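Local coordinates for probable outer membrane protein (Pseudomonas aeruginosa, PDB 3DWO) that probably carries long-chain fatty acids and other hydrophobic compounds across the bacterial outer membrane as a beta-barrel channel of the FadL family, at residues F23-S28 against F39-I44; D224-G229 against L290-Q295. All blocks are in the same frame, centred on the assembly; numbering follows the deposited sequence.

Contact 1 (F23-S28 against F39-I44); sequences FPNDPS and FIDKRI
Ile44 presents its two branches to different residues of 23-28, and this is the closely packed half of the contact. With CG1 anti to the carbonyl carbon (chi1 -52°), the longer branch carries CD1 to 3.7 Å from Asn25 O, while CG2 meets the Pro27 ring at CG, 4.0 Å away, the two side chains crossing at about a right angle. Ile40 closes in from the same segment: its CG1 lies 3.8 Å from Asn25 CA and its CD1 3.7 Å from Asp26 O. These isoleucines and Pro27 are buried, and Val103 of strand 93-105 also touches Pro27 and Ile40. In FadL-family barrels the N-terminal residues form a hatch inside the lumen; 23-28 fits that part, and 39-44 is the linker that enters the first long wall strand, 44-63. On the hatch side, Asp26 accepts from Ser28 N at 3.0 Å to its OD1, a capping bond met from above the carboxylate plane just before helix 29-32, and its other oxygen, OD2, accepts from Ser28 OG. The looser, more solvent-accessible half lies around the side chain of Asn25. A water links the backbones here, accepting from Asn25 N and donating to Phe39 O, 2.8 Å in each case. Asn25 CB rests 3.6 Å from Lys42 CE, with the two side chains again roughly perpendicular. Lys42 bends at chi2 and chi4; its NZ is held chiefly by a salt bridge to Asp442, and more weakly by a long one to exposed Asp41.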
# COMPACT_ATOMS: atom_id res chain seq x y z
N PHE A 23 -20.24 -13.45 -3.07
CA PHE A 23 -20.47 -14.89 -3.05
C PHE A 23 -21.26 -15.21 -1.78
O PHE A 23 -21.12 -14.54 -0.76
CB PHE A 23 -19.14 -15.66 -3.06
CG PHE A 23 -18.58 -15.88 -4.44
CD1 PHE A 23 -18.89 -17.04 -5.15
CD2 PHE A 23 -17.77 -14.93 -5.04
CE1 PHE A 23 -18.39 -17.25 -6.43
CE2 PHE A 23 -17.27 -15.12 -6.32
CZ PHE A 23 -17.58 -16.29 -7.02
N PRO A 24 -22.12 -16.25 -1.83
CA PRO A 24 -22.95 -16.68 -0.71
C PRO A 24 -22.30 -16.73 0.68
O PRO A 24 -21.30 -17.41 0.89
CB PRO A 24 -23.45 -18.04 -1.16
CG PRO A 24 -23.64 -17.84 -2.63
CD PRO A 24 -22.37 -17.09 -3.02
N ASN A 25 -22.90 -16.00 1.62
CA ASN A 25 -22.44 -15.96 3.01
C ASN A 25 -20.95 -15.70 3.20
O ASN A 25 -20.26 -16.45 3.89
CB ASN A 25 -22.83 -17.26 3.72
CG ASN A 25 -24.33 -17.51 3.69
OD1 ASN A 25 -25.12 -16.66 4.10
ND2 ASN A 25 -24.72 -18.68 3.21
N ASP A 26 -20.46 -14.62 2.60
CA ASP A 26 -19.06 -14.24 2.70
C ASP A 26 -18.94 -13.10 3.72
O ASP A 26 -19.29 -11.96 3.42
CB ASP A 26 -18.53 -13.80 1.33
CG ASP A 26 -17.11 -13.26 1.39
OD1 ASP A 26 -16.48 -13.36 2.46
OD2 ASP A 26 -16.64 -12.74 0.36
N PRO A 27 -18.45 -13.41 4.93
CA PRO A 27 -18.29 -12.42 6.00
C PRO A 27 -17.45 -11.19 5.66
O PRO A 27 -17.54 -10.17 6.34
CB PRO A 27 -17.70 -13.25 7.14
CG PRO A 27 -16.93 -14.31 6.43
CD PRO A 27 -17.87 -14.71 5.33
N SER A 28 -16.63 -11.27 4.61
CA SER A 28 -15.80 -10.13 4.21
C SER A 28 -16.69 -8.96 3.79
O SER A 28 -16.21 -7.84 3.63
CB SER A 28 -14.87 -10.50 3.06
OG SER A 28 -15.61 -10.79 1.89
N PHE A 39 -28.02 -10.42 3.03
CA PHE A 39 -28.38 -11.71 2.47
C PHE A 39 -27.64 -12.87 3.12
O PHE A 39 -27.68 -13.99 2.63
CB PHE A 39 -28.14 -11.68 0.96
CG PHE A 39 -29.01 -10.69 0.25
CD1 PHE A 39 -30.36 -10.96 0.04
CD2 PHE A 39 -28.51 -9.46 -0.14
CE1 PHE A 39 -31.20 -10.02 -0.55
CE2 PHE A 39 -29.33 -8.50 -0.74
CZ PHE A 39 -30.68 -8.78 -0.94
N ILE A 40 -26.98 -12.58 4.23
CA ILE A 40 -26.26 -13.61 4.99
C ILE A 40 -27.24 -14.03 6.07
O ILE A 40 -27.54 -13.28 6.99
CB ILE A 40 -24.96 -13.05 5.61
CG1 ILE A 40 -23.94 -12.80 4.49
CG2 ILE A 40 -24.41 -14.02 6.64
CD1 ILE A 40 -22.63 -12.22 4.97
N ASP A 41 -27.75 -15.25 5.94
CA ASP A 41 -28.75 -15.80 6.85
C ASP A 41 -28.33 -16.25 8.25
O ASP A 41 -29.17 -16.72 9.01
CB ASP A 41 -29.49 -16.94 6.14
CG ASP A 41 -28.55 -17.87 5.39
OD1 ASP A 41 -29.04 -18.64 4.53
OD2 ASP A 41 -27.32 -17.85 5.65
N LYS A 42 -27.06 -16.11 8.60
CA LYS A 42 -26.63 -16.53 9.94
C LYS A 42 -25.36 -15.86 10.46
O LYS A 42 -24.71 -15.11 9.74
CB LYS A 42 -26.45 -18.05 9.98
CG LYS A 42 -26.00 -18.66 8.66
CD LYS A 42 -24.72 -18.04 8.15
CE LYS A 42 -24.41 -18.54 6.74
NZ LYS A 42 -24.37 -20.02 6.68
N ARG A 43 -25.04 -16.15 11.72
CA ARG A 43 -23.86 -15.61 12.37
C ARG A 43 -22.61 -16.27 11.82
O ARG A 43 -22.52 -17.50 11.78
CB ARG A 43 -23.90 -15.86 13.88
CG ARG A 43 -24.99 -15.14 14.65
CD ARG A 43 -24.79 -15.41 16.13
NE ARG A 43 -25.76 -14.73 16.98
CZ ARG A 43 -25.66 -14.67 18.31
NH1 ARG A 43 -24.64 -15.25 18.93
NH2 ARG A 43 -26.59 -14.03 19.02
N ILE A 44 -21.63 -15.47 11.42
CA ILE A 44 -20.39 -16.00 10.89
C ILE A 44 -19.19 -15.24 11.44
O ILE A 44 -19.17 -14.00 11.46
CB ILE A 44 -20.35 -15.94 9.35
CG1 ILE A 44 -21.61 -16.58 8.77
CG2 ILE A 44 -19.14 -16.70 8.83
CD1 ILE A 44 -21.67 -16.57 7.26
O HOH W 1 -25.33 -14.71 1.22

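Contact 2 (D224-G229 against L290-Q295); sequences DRDTLG and LDWVHQ
Asp291 O receives the shortest bond between these strands, from Gly229 N at 2.7 Å with an N-H...O angle of 142°, and Leu228 CA adds a CA-H...O contact at 3.2 Å to the same oxygen. Asp291 N returns a bond to Gly229 O at 2.8 Å. Two residues along each strand, past the non-hydrogen-bonded pair Leu228 and Trp292, Thr227 and Val293 form the next hydrogen-bonded pair, with Val293 N to Thr227 O at 2.9 Å and in the carbonyl plane. Arg225 O, just before strand 226-229, is gripped similarly by Gln295 N (3.0 Å) and by His294 CA. The short segments run antiparallel at 172° with axes 4.6 Å apart, as neighbouring staves of an outer-membrane beta-barrel wall. Thr227, Asp291 and Val293 share one face; Leu22 touches the last two, and Asp291 OD1 bonds Ser305 OG. The other face carries Asp226, Leu228, Trp292 and His294. There Trp292 has CG anti to its backbone N (chi1 176°), its ring edge meeting Asp226 CB in plane, while His294 CB sits 3.8 Å above one ring face, offset toward the rim. A bond from Trp292 NE1 to Asp226 OD1 is less certain, whereas Asp226 OD2 bonds Thr223 OG1.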
# COMPACT_ATOMS: atom_id res chain seq x y z
N ASP A 224 -32.10 -13.95 -8.87
CA ASP A 224 -31.77 -15.06 -7.98
C ASP A 224 -30.49 -15.78 -8.44
O ASP A 224 -29.86 -16.50 -7.66
CB ASP A 224 -32.93 -16.07 -7.94
CG ASP A 224 -34.21 -15.48 -7.36
OD1 ASP A 224 -34.74 -14.50 -7.94
OD2 ASP A 224 -34.69 -15.99 -6.32
N ARG A 225 -30.12 -15.58 -9.70
CA ARG A 225 -28.92 -16.17 -10.27
C ARG A 225 -27.82 -15.13 -10.34
O ARG A 225 -26.63 -15.45 -10.26
CB ARG A 225 -29.20 -16.68 -11.70
CG ARG A 225 -29.78 -18.07 -11.78
CD ARG A 225 -28.86 -19.06 -11.11
NE ARG A 225 -29.11 -20.43 -11.55
CZ ARG A 225 -28.91 -20.87 -12.79
NH1 ARG A 225 -28.47 -20.04 -13.72
NH2 ARG A 225 -29.16 -22.13 -13.09
N ASP A 226 -28.22 -13.88 -10.48
CA ASP A 226 -27.27 -12.78 -10.57
C ASP A 226 -27.32 -11.86 -9.36
O ASP A 226 -28.39 -11.48 -8.89
CB ASP A 226 -27.55 -11.97 -11.83
CG ASP A 226 -27.52 -12.81 -13.09
OD1 ASP A 226 -26.45 -13.39 -13.39
OD2 ASP A 226 -28.56 -12.91 -13.76
N THR A 227 -26.14 -11.52 -8.87
CA THR A 227 -26.02 -10.62 -7.73
C THR A 227 -25.07 -9.52 -8.16
O THR A 227 -23.91 -9.77 -8.46
CB THR A 227 -25.44 -11.34 -6.50
OG1 THR A 227 -26.27 -12.46 -6.16
CG2 THR A 227 -25.38 -10.40 -5.31
N LEU A 228 -25.59 -8.30 -8.22
CA LEU A 228 -24.79 -7.15 -8.61
C LEU A 228 -24.52 -6.31 -7.37
O LEU A 228 -25.36 -6.23 -6.48
CB LEU A 228 -25.52 -6.31 -9.65
CG LEU A 228 -25.73 -6.94 -11.03
CD1 LEU A 228 -26.53 -5.98 -11.91
CD2 LEU A 228 -24.38 -7.23 -11.68
N GLY A 229 -23.36 -5.68 -7.33
CA GLY A 229 -23.03 -4.86 -6.18
C GLY A 229 -22.19 -3.65 -6.50
O GLY A 229 -21.31 -3.68 -7.36
N LEU A 290 -17.45 -2.43 -8.63
CA LEU A 290 -18.67 -2.98 -9.18
C LEU A 290 -18.47 -4.49 -9.20
O LEU A 290 -17.52 -4.97 -9.81
CB LEU A 290 -18.90 -2.44 -10.59
CG LEU A 290 -20.30 -2.50 -11.21
CD1 LEU A 290 -20.78 -3.94 -11.32
CD2 LEU A 290 -21.26 -1.68 -10.37
N ASP A 291 -19.33 -5.24 -8.52
CA ASP A 291 -19.21 -6.69 -8.48
C ASP A 291 -20.43 -7.42 -9.05
O ASP A 291 -21.57 -6.99 -8.89
CB ASP A 291 -18.97 -7.16 -7.05
CG ASP A 291 -17.76 -6.51 -6.42
OD1 ASP A 291 -16.64 -6.66 -6.97
OD2 ASP A 291 -17.91 -5.85 -5.37
N TRP A 292 -20.16 -8.55 -9.70
CA TRP A 292 -21.20 -9.37 -10.31
C TRP A 292 -20.90 -10.85 -10.12
O TRP A 292 -19.84 -11.33 -10.50
CB TRP A 292 -21.32 -9.04 -11.80
CG TRP A 292 -22.31 -9.89 -12.54
CD1 TRP A 292 -23.55 -10.27 -12.10
CD2 TRP A 292 -22.17 -10.43 -13.86
NE1 TRP A 292 -24.19 -11.02 -13.07
CE2 TRP A 292 -23.36 -11.13 -14.16
CE3 TRP A 292 -21.14 -10.39 -14.82
CZ2 TRP A 292 -23.56 -11.78 -15.38
CZ3 TRP A 292 -21.34 -11.05 -16.03
CH2 TRP A 292 -22.55 -11.73 -16.30
N VAL A 293 -21.85 -11.56 -9.53
CA VAL A 293 -21.70 -12.98 -9.31
C VAL A 293 -22.86 -13.73 -9.95
O VAL A 293 -24.03 -13.48 -9.64
CB VAL A 293 -21.64 -13.32 -7.80
CG1 VAL A 293 -21.64 -14.82 -7.59
CG2 VAL A 293 -20.39 -12.71 -7.19
N HIS A 294 -22.54 -14.62 -10.88
CA HIS A 294 -23.55 -15.41 -11.56
C HIS A 294 -23.39 -16.88 -11.24
O HIS A 294 -22.31 -17.45 -11.39
CB HIS A 294 -23.46 -15.21 -13.07
CG HIS A 294 -24.40 -16.07 -13.85
ND1 HIS A 294 -24.30 -17.45 -13.87
CD2 HIS A 294 -25.48 -15.76 -14.60
CE1 HIS A 294 -25.28 -17.95 -14.60
NE2 HIS A 294 -26.01 -16.94 -15.06
N GLN A 295 -24.47 -17.50 -10.78
CA GLN A 295 -24.46 -18.91 -10.45
C GLN A 295 -24.97 -19.68 -11.66
O GLN A 295 -26.15 -19.59 -12.00
CB GLN A 295 -25.34 -19.15 -9.23
CG GLN A 295 -24.95 -18.27 -8.05
CD GLN A 295 -25.97 -18.27 -6.94
OE1 GLN A 295 -27.14 -17.92 -7.14
NE2 GLN A 295 -25.55 -18.67 -5.74

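In the fold
Contact 1 closes before contact 2 opens along the chain, and their centres lie 15 Å apart on the same side of the protein's centre. Contact 1 joins the presumed hatch to its linker into strand 44-63; contact 2 pairs wall strands 226-248 and 287-295. They meet directly where Phe23 CE2 packs 4.0 Å from Val293 CG2, with Pro24 against Gln295 beside it. Because Pro27 also touches strand 93-105, residues 23-28 connect wall strands far apart in sequence. Such hatch-to-wall packing fits the FadL architecture, in which the N-terminal residues occupy the lumen and hydrophobic compounds are proposed to leave through the barrel wall.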